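Local coordinates for protein CTD kinase subunit gamma (Schizosaccharomyces pombe, PDB 5CE7) that probably serves as the gamma subunit of the CTD kinase that hyperphosphorylates the C-terminal repeat domain of the largest RNA polymerase II subunit; this piece is the CTD-interacting domain, at residues E108-L113 with T133-E138. Residues are numbered along the deposited sequence; the frame is centred on the assembly and turned at random.
Sequences EVRKVL and TVEAHE
An antiparallel helix pair near the C-terminal end of the noncanonical CTD-interacting domain is joined here by a salt-bridge network, in which Arg110 meets Glu135 and Glu138, and by apolar packing of Val134 against Val109 and Leu113. The two segment axes run 177° apart in direction and approach to 10.9 Å. Arg110 is extended from CG to NE, which carries its guanidinium across to the facing helix. There NH1 and NH2 both donate to Glu138 OE1, at 2.9 and 2.8 Å, in bonds bent to about 140°; this one oxygen lies close to the guanidinium plane, although the carboxylate is turned 58° from it. NH2 also forms a salt bridge to Glu135 OE1 at 2.9 Å, and Glu135 OE2 accepts a hydrogen bond from Gln139 NE2. Val134 CG1 lies 3.5 Å above the guanidinium plane, displaced toward the rim, while its CG2 packs against Val109 CG1 at 3.6 Å and meets Leu113 CD1 tip to tip. A leucine in place of Arg110 would probably leave both carboxylates without their shared cation. Helix 88-95 adjoins the apolar layer through Val92 on Val134 and Val95 on Val109, and helix 54-73 touches Val109 through Met61.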
loop_
_atom_site.group_PDB
_atom_site.type_symbol
_atom_site.label_atom_id
_atom_site.label_comp_id
_atom_site.label_asym_id
_atom_site.label_seq_id
_atom_site.Cartn_x
_atom_site.Cartn_y
_atom_site.Cartn_z
ATOM N N GLU A 108 10.246 8.428 -0.650
ATOM C CA GLU A 108 9.294 7.791 0.232
ATOM C C GLU A 108 8.819 6.476 -0.368
ATOM O O GLU A 108 8.574 5.523 0.358
ATOM C CB GLU A 108 8.118 8.735 0.547
ATOM C CG GLU A 108 8.479 9.965 1.427
ATOM C CD GLU A 108 9.412 10.989 0.744
ATOM O OE1 GLU A 108 10.224 11.610 1.466
ATOM O OE2 GLU A 108 9.319 11.198 -0.497
ATOM N N VAL A 109 8.716 6.416 -1.696
ATOM C CA VAL A 109 8.319 5.182 -2.352
ATOM C C VAL A 109 9.511 4.220 -2.344
ATOM O O VAL A 109 9.348 3.011 -2.176
ATOM C CB VAL A 109 7.788 5.425 -3.793
ATOM C CG1 VAL A 109 7.662 4.112 -4.555
ATOM C CG2 VAL A 109 6.433 6.155 -3.747
ATOM N N ARG A 110 10.716 4.763 -2.498
ATOM C CA ARG A 110 11.912 3.936 -2.382
ATOM C C ARG A 110 12.017 3.269 -1.017
ATOM O O ARG A 110 12.445 2.117 -0.918
ATOM C CB ARG A 110 13.187 4.737 -2.692
ATOM C CG ARG A 110 13.291 5.148 -4.155
ATOM C CD ARG A 110 14.690 5.638 -4.514
ATOM N NE ARG A 110 14.790 5.951 -5.939
ATOM C CZ ARG A 110 14.955 7.167 -6.444
ATOM N NH1 ARG A 110 15.061 8.226 -5.641
ATOM N NH2 ARG A 110 15.026 7.320 -7.764
ATOM N N LYS A 111 11.638 3.980 0.038
ATOM C CA LYS A 111 11.718 3.401 1.381
ATOM C C LYS A 111 10.783 2.201 1.491
ATOM O O LYS A 111 11.158 1.145 2.012
ATOM C CB LYS A 111 11.388 4.448 2.450
ATOM C CG LYS A 111 11.422 3.926 3.886
ATOM C CD LYS A 111 10.156 4.318 4.635
ATOM C CE LYS A 111 9.960 5.837 4.682
ATOM N NZ LYS A 111 10.726 6.480 5.793
ATOM N N VAL A 112 9.563 2.359 0.988
ATOM C CA VAL A 112 8.588 1.274 1.022
ATOM C C VAL A 112 9.027 0.088 0.159
ATOM O O VAL A 112 8.874 -1.076 0.552
ATOM C CB VAL A 112 7.198 1.751 0.550
ATOM C CG1 VAL A 112 6.234 0.569 0.476
ATOM C CG2 VAL A 112 6.676 2.840 1.481
ATOM N N LEU A 113 9.562 0.379 -1.021
ATOM C CA LEU A 113 9.968 -0.689 -1.929
ATOM C C LEU A 113 11.076 -1.530 -1.304
ATOM O O LEU A 113 11.071 -2.758 -1.426
ATOM C CB LEU A 113 10.406 -0.133 -3.285
ATOM C CG LEU A 113 9.306 0.429 -4.174
ATOM C CD1 LEU A 113 9.909 1.015 -5.444
ATOM C CD2 LEU A 113 8.254 -0.648 -4.509
ATOM N N THR A 133 10.888 2.329 -12.341
ATOM C CA THR A 133 9.738 3.196 -12.541
ATOM C C THR A 133 9.897 4.487 -11.750
ATOM O O THR A 133 9.697 5.572 -12.281
ATOM C CB THR A 133 8.423 2.500 -12.132
ATOM O OG1 THR A 133 8.248 1.326 -12.934
ATOM C CG2 THR A 133 7.236 3.433 -12.348
ATOM N N VAL A 134 10.262 4.359 -10.476
ATOM C CA VAL A 134 10.515 5.520 -9.642
ATOM C C VAL A 134 11.593 6.426 -10.249
ATOM O O VAL A 134 11.454 7.645 -10.264
ATOM C CB VAL A 134 10.927 5.116 -8.205
ATOM C CG1 VAL A 134 11.329 6.341 -7.404
ATOM C CG2 VAL A 134 9.778 4.372 -7.505
ATOM N N GLU A 135 12.673 5.835 -10.743
ATOM C CA GLU A 135 13.738 6.636 -11.322
ATOM C C GLU A 135 13.250 7.373 -12.571
ATOM O O GLU A 135 13.472 8.572 -12.716
ATOM C CB GLU A 135 14.972 5.778 -11.627
ATOM C CG GLU A 135 16.084 6.535 -12.329
ATOM C CD GLU A 135 16.650 7.673 -11.487
ATOM O OE1 GLU A 135 16.429 7.685 -10.256
ATOM O OE2 GLU A 135 17.319 8.562 -12.062
ATOM N N ALA A 136 12.568 6.657 -13.463
ATOM C CA ALA A 136 11.992 7.284 -14.656
ATOM C C ALA A 136 11.067 8.458 -14.295
ATOM O O ALA A 136 11.112 9.514 -14.922
ATOM C CB ALA A 136 11.232 6.250 -15.497
ATOM N N HIS A 137 10.243 8.270 -13.271
ATOM C CA HIS A 137 9.294 9.307 -12.860
ATOM C C HIS A 137 9.912 10.426 -12.012
ATOM O O HIS A 137 9.348 11.523 -11.899
ATOM C CB HIS A 137 8.085 8.668 -12.161
ATOM C CG HIS A 137 7.244 7.830 -13.083
ATOM N ND1 HIS A 137 6.141 7.121 -12.648
ATOM C CD2 HIS A 137 7.341 7.599 -14.408
ATOM C CE1 HIS A 137 5.592 6.494 -13.676
ATOM N NE2 HIS A 137 6.302 6.764 -14.759
ATOM N N GLU A 138 11.067 10.163 -11.412
ATOM C CA GLU A 138 11.800 11.234 -10.742
ATOM C C GLU A 138 12.443 12.143 -11.797
ATOM O O GLU A 138 12.459 13.368 -11.661
ATOM C CB GLU A 138 12.863 10.677 -9.778
ATOM C CG GLU A 138 13.799 11.760 -9.211
ATOM C CD GLU A 138 14.882 11.225 -8.270
ATOM O OE1 GLU A 138 14.808 10.068 -7.831
ATOM O OE2 GLU A 138 15.821 11.976 -7.973
#